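Side-chain contacts in 3-chlorocatechol 1,2-dioxygenase (PDB 2BOY), which probably uses ferric iron and molecular oxygen to open the ring of catechols, including chlorinated ones, between the two hydroxyl-bearing carbons: residues F135-P138 with T139-D142; G213-T216 with G217-V220. All coordinates share one frame; numbering follows the deposited sequence.

Overall arrangement
Coming from the N terminus, the chain passes strand 121-125 and the iron ligand Tyr133 before it reaches contact 1. There 135-138 and 139-142 fold a tight turn in the loop that leads to strand 146-150, the antiparallel partner of 121-125. Farther on, strand 187-197 carries the iron ligands His191 and His193. After strand 204-210 the chain enters contact 2, where 213-216 and 217-220 turn in the loop leading to strand 229-236. The contacts come in series and neither nest nor cross. The centres of contacts 1 and 2 are about 25 Å apart. Contact 1 rests on strand 146-150 through Phe135 and Ile136, which touch Arg146. Contact 2 packs against strand 187-197.

Contact 1: residues F135-P138 with T139-D142; sequences FINP and TLPD
Phe135 and Asp142 bring the two ends of this surface loop together. The CA of Asp142 lies over one face of the Phe135 ring. From there the Asp142 side chain runs out towards the ring's rim. Its CB sits 3.8 Å from Phe135 CZ. Next along, Asp142 CG comes equally near Phe135 CE1. At the tip, OD1 of Asp142 is 3.8 Å from the same CE1 and a little farther from Phe135 CD1. Carboxylate and ring planes differ by 14°, so the two flat groups lie almost parallel, with the carboxylate displaced past the CE1/CD1 rim. Phe135 CG stands anti to its own carbonyl carbon (chi1 -57°), which brings the CE1-CZ edge of the ring alongside the Asp142 side chain. The ring also meets Tyr143 edge-to-face.

Between these ends, Asn137 to Leu140 form a type I beta turn. Leu140 N donates to Asn137 O at 3.2 Å and 168°. Leu140 CB lies 3.7 Å from Asn137 O. Leu140 also packs on Arg95 and Glu132, near the iron ligand Tyr133. A water links three backbone atoms of the loop. It accepts from Phe135 N at 2.9 Å and donates to Leu140 O at 2.6 Å. Its bond to Asn137 O is weak.

With an alanine in place of Phe135, Asp142 would probably lose the surface beside its CB and carboxylate, and Tyr143 its aromatic neighbour.

The chemistry is divided. Backbone and water bonds close the loop, while Phe135 and Asp142 add van der Waals contact. The displaced carboxylate probably adds little electrostatic attraction, so the hold on the loop probably comes mainly from the turn and the water.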
ATOM      1  N   PHE A 135       6.211   2.262  25.595  1.00 19.41           N
ATOM      2  CA  PHE A 135       5.561   3.231  24.662  1.00 20.51           C
ATOM      3  C   PHE A 135       4.559   2.610  23.723  1.00 21.77           C
ATOM      4  O   PHE A 135       3.392   3.051  23.646  1.00 23.36           O
ATOM      5  CB  PHE A 135       6.570   4.106  23.852  1.00 18.38           C
ATOM      6  CG  PHE A 135       7.516   4.892  24.706  1.00 20.49           C
ATOM      7  CD1 PHE A 135       7.146   6.129  25.208  1.00 21.87           C
ATOM      8  CD2 PHE A 135       8.797   4.397  25.017  1.00 20.05           C
ATOM      9  CE1 PHE A 135       8.005   6.877  26.031  1.00 21.63           C
ATOM     10  CE2 PHE A 135       9.664   5.130  25.807  1.00 22.49           C
ATOM     11  CZ  PHE A 135       9.267   6.384  26.343  1.00 20.63           C
ATOM     12  N   ILE A 136       5.009   1.591  22.993  1.00 21.29           N
ATOM     13  CA  ILE A 136       4.170   0.832  22.120  1.00 21.73           C
ATOM     14  C   ILE A 136       2.922   0.320  22.865  1.00 23.40           C
ATOM     15  O   ILE A 136       1.775   0.524  22.419  1.00 22.95           O
ATOM     16  CB  ILE A 136       4.940  -0.321  21.492  1.00 21.75           C
ATOM     17  CG1 ILE A 136       6.303   0.157  20.919  1.00 22.61           C
ATOM     18  CG2 ILE A 136       4.065  -0.979  20.401  1.00 21.61           C
ATOM     19  CD1 ILE A 136       6.216   1.459  20.122  1.00 20.95           C
ATOM     20  N   ASN A 137       3.172  -0.324  23.996  1.00 23.02           N
ATOM     21  CA  ASN A 137       2.143  -0.622  25.002  1.00 23.00           C
ATOM     22  C   ASN A 137       2.248   0.457  26.079  1.00 22.91           C
ATOM     23  O   ASN A 137       3.145   0.405  26.939  1.00 23.82           O
ATOM     24  CB  ASN A 137       2.425  -1.979  25.633  1.00 21.77           C
ATOM     25  CG  ASN A 137       1.372  -2.375  26.689  1.00 25.67           C
ATOM     26  OD1 ASN A 137       1.147  -3.562  26.949  1.00 25.63           O
ATOM     27  ND2 ASN A 137       0.730  -1.387  27.275  1.00 20.34           N
ATOM     28  N   PRO A 138       1.339   1.428  26.073  1.00 24.21           N
ATOM     29  CA  PRO A 138       1.498   2.618  26.926  1.00 24.57           C
ATOM     30  C   PRO A 138       1.227   2.342  28.413  1.00 23.76           C
ATOM     31  O   PRO A 138       1.437   3.215  29.247  1.00 23.92           O
ATOM     32  CB  PRO A 138       0.466   3.590  26.365  1.00 25.16           C
ATOM     33  CG  PRO A 138      -0.616   2.715  25.914  1.00 26.91           C
ATOM     34  CD  PRO A 138       0.084   1.474  25.307  1.00 24.57           C
ATOM     35  N   THR A 139       0.761   1.150  28.754  1.00 23.95           N
ATOM     36  CA  THR A 139       0.603   0.856  30.173  1.00 22.66           C
ATOM     37  C   THR A 139       1.930   0.504  30.857  1.00 24.23           C
ATOM     38  O   THR A 139       1.982   0.450  32.081  1.00 23.95           O
ATOM     39  CB  THR A 139      -0.396  -0.278  30.405  1.00 22.26           C
ATOM     40  OG1 THR A 139       0.168  -1.516  29.949  1.00 23.05           O
ATOM     41  CG2 THR A 139      -1.650  -0.102  29.562  1.00 22.65           C
ATOM     42  N   LEU A 140       3.002   0.229  30.088  1.00 22.98           N
ATOM     43  CA  LEU A 140       4.290  -0.089  30.689  1.00 23.02           C
ATOM     44  C   LEU A 140       4.926   1.224  31.083  1.00 22.65           C
ATOM     45  O   LEU A 140       4.636   2.238  30.458  1.00 22.61           O
ATOM     46  CB  LEU A 140       5.240  -0.829  29.706  1.00 22.68           C
ATOM     47  CG  LEU A 140       4.845  -2.211  29.199  1.00 27.55           C
ATOM     48  CD1 LEU A 140       6.059  -2.844  28.447  1.00 25.87           C
ATOM     49  CD2 LEU A 140       4.359  -3.140  30.310  1.00 32.08           C
ATOM     50  N   PRO A 141       5.790   1.225  32.092  1.00 21.25           N
ATOM     51  CA  PRO A 141       6.552   2.429  32.434  1.00 21.96           C
ATOM     52  C   PRO A 141       7.336   2.915  31.219  1.00 22.34           C
ATOM     53  O   PRO A 141       7.897   2.064  30.497  1.00 20.58           O
ATOM     54  CB  PRO A 141       7.529   1.941  33.517  1.00 21.08           C
ATOM     55  CG  PRO A 141       6.837   0.768  34.162  1.00 21.01           C
ATOM     56  CD  PRO A 141       6.117   0.095  32.991  1.00 22.41           C
ATOM     57  N   ASP A 142       7.343   4.231  30.994  1.00 21.36           N
ATOM     58  CA  ASP A 142       8.162   4.813  29.909  1.00 22.90           C
ATOM     59  C   ASP A 142       9.613   4.382  30.027  1.00 22.17           C
ATOM     60  O   ASP A 142      10.212   4.477  31.113  1.00 22.08           O
ATOM     61  CB  ASP A 142       8.141   6.343  29.982  1.00 23.81           C
ATOM     62  CG  ASP A 142       6.774   6.946  29.618  1.00 26.42           C
ATOM     63  OD1 ASP A 142       5.884   6.254  29.069  1.00 27.82           O
ATOM     64  OD2 ASP A 142       6.565   8.160  29.804  1.00 31.79           O
TER
HETATM   65  O   HOH W   1       4.910   3.022  28.039  1.00 22.63           O

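Contact 2: residues G213-T216 with G217-V220; sequences GQWT and GSDV
This is a local beta-turn contact, with Trp215 meeting Ser218 in the loop between strands 204-210 and 229-236. Two turns overlap here: a type II turn from Gly213 to Thr216 and a type I turn from Trp215 to Ser218. Ser218 N closes the second, donating to Trp215 O at 3.0 Å and 164°. Side chains add little. Ser218 OG reaches the edge of the indole near its plane, 3.6 Å from Trp215 CE3. Its torsion (chi1 39°) tucks the hydroxyl back towards Trp215. The indole itself is stacked with Trp187 and packs on Pro189, which joins the turn to strand 187-197.

A water bridges the next step of the chain. It donates to Thr216 O and accepts from Asp219 N at 3.0 Å. The buried Asp219 spends its carboxylate outside the turn. Its OD1 accepts from Ala221 N in an Asx turn, and its OD2 takes Ala223 N and a salt bridge from Arg188.

Arg188 lines the benzhydroxamate pocket. The turn therefore delivers a second-shell carboxylate that probably steadies the arginine and balances its charge.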
ATOM      1  N   GLY A 213      15.856 -20.472  20.519  1.00 34.15           N
ATOM      2  CA  GLY A 213      14.548 -19.848  20.637  1.00 32.32           C
ATOM      3  C   GLY A 213      13.578 -20.289  19.560  1.00 30.90           C
ATOM      4  O   GLY A 213      13.969 -20.653  18.456  1.00 30.40           O
ATOM      5  N   GLN A 214      12.293 -20.250  19.866  1.00 29.86           N
ATOM      6  CA  GLN A 214      11.324 -20.623  18.846  1.00 29.96           C
ATOM      7  C   GLN A 214      11.255 -19.474  17.829  1.00 26.87           C
ATOM      8  O   GLN A 214      11.546 -18.339  18.169  1.00 26.24           O
ATOM      9  CB  GLN A 214       9.946 -20.928  19.493  1.00 31.30           C
ATOM     10  CG  GLN A 214       9.422 -19.844  20.388  1.00 37.91           C
ATOM     11  CD  GLN A 214       8.391 -20.328  21.448  1.00 44.85           C
ATOM     12  OE1 GLN A 214       7.572 -21.230  21.188  1.00 47.69           O
ATOM     13  NE2 GLN A 214       8.431 -19.705  22.632  1.00 44.79           N
ATOM     14  N   TRP A 215      10.894 -19.792  16.599  1.00 25.48           N
ATOM     15  CA  TRP A 215      10.696 -18.810  15.517  1.00 25.79           C
ATOM     16  C   TRP A 215      11.988 -18.310  14.845  1.00 24.47           C
ATOM     17  O   TRP A 215      11.895 -17.533  13.913  1.00 22.79           O
ATOM     18  CB  TRP A 215       9.809 -17.621  15.975  1.00 24.81           C
ATOM     19  CG  TRP A 215       8.588 -18.038  16.752  1.00 26.72           C
ATOM     20  CD1 TRP A 215       8.323 -17.792  18.070  1.00 28.71           C
ATOM     21  CD2 TRP A 215       7.445 -18.755  16.248  1.00 28.59           C
ATOM     22  NE1 TRP A 215       7.098 -18.321  18.415  1.00 31.46           N
ATOM     23  CE2 TRP A 215       6.543 -18.923  17.319  1.00 30.00           C
ATOM     24  CE3 TRP A 215       7.096 -19.270  14.991  1.00 30.51           C
ATOM     25  CZ2 TRP A 215       5.311 -19.597  17.173  1.00 32.79           C
ATOM     26  CZ3 TRP A 215       5.871 -19.924  14.837  1.00 31.80           C
ATOM     27  CH2 TRP A 215       4.991 -20.078  15.923  1.00 32.70           C
ATOM     28  N   THR A 216      13.189 -18.752  15.269  1.00 24.18           N
ATOM     29  CA  THR A 216      14.397 -18.267  14.561  1.00 24.85           C
ATOM     30  C   THR A 216      14.449 -18.696  13.094  1.00 25.44           C
ATOM     31  O   THR A 216      15.130 -18.053  12.281  1.00 25.62           O
ATOM     32  CB  THR A 216      15.700 -18.673  15.240  1.00 25.46           C
ATOM     33  OG1 THR A 216      15.842 -20.107  15.159  1.00 25.91           O
ATOM     34  CG2 THR A 216      15.646 -18.325  16.734  1.00 23.45           C
ATOM     35  N   GLY A 217      13.745 -19.792  12.771  1.00 25.72           N
ATOM     36  CA  GLY A 217      13.614 -20.266  11.403  1.00 26.10           C
ATOM     37  C   GLY A 217      12.347 -19.834  10.674  1.00 26.37           C
ATOM     38  O   GLY A 217      12.119 -20.271   9.563  1.00 26.39           O
ATOM     39  N   SER A 218      11.522 -18.995  11.290  1.00 24.96           N
ATOM     40  CA  SER A 218      10.292 -18.565  10.651  1.00 25.27           C
ATOM     41  C   SER A 218       9.881 -17.182  11.174  1.00 24.50           C
ATOM     42  O   SER A 218       8.742 -16.954  11.582  1.00 26.05           O
ATOM     43  CB  SER A 218       9.171 -19.605  10.857  1.00 26.19           C
ATOM     44  OG  SER A 218       9.216 -20.149  12.158  1.00 29.51           O
ATOM     45  N   ASP A 219      10.830 -16.257  11.189  1.00 21.80           N
ATOM     46  CA  ASP A 219      10.566 -14.882  11.600  1.00 19.39           C
ATOM     47  C   ASP A 219       9.563 -14.295  10.628  1.00 18.87           C
ATOM     48  O   ASP A 219       9.827 -14.234   9.412  1.00 17.50           O
ATOM     49  CB  ASP A 219      11.878 -14.119  11.504  1.00 19.95           C
ATOM     50  CG  ASP A 219      11.776 -12.682  11.922  1.00 18.55           C
ATOM     51  OD1 ASP A 219      10.729 -12.193  12.444  1.00 15.41           O
ATOM     52  OD2 ASP A 219      12.753 -11.925  11.730  1.00 19.17           O
ATOM     53  N   VAL A 220       8.404 -13.867  11.147  1.00 17.43           N
ATOM     54  CA  VAL A 220       7.420 -13.155  10.287  1.00 17.17           C
ATOM     55  C   VAL A 220       8.088 -11.989   9.459  1.00 16.55           C
ATOM     56  O   VAL A 220       7.698 -11.690   8.308  1.00 17.16           O
ATOM     57  CB  VAL A 220       6.217 -12.606  11.119  1.00 16.65           C
ATOM     58  CG1 VAL A 220       6.682 -11.530  12.014  1.00 15.70           C
ATOM     59  CG2 VAL A 220       5.080 -12.088  10.176  1.00 16.73           C
TER
HETATM   60  O   HOH W   2      13.532 -16.657   9.891  1.00 33.10           O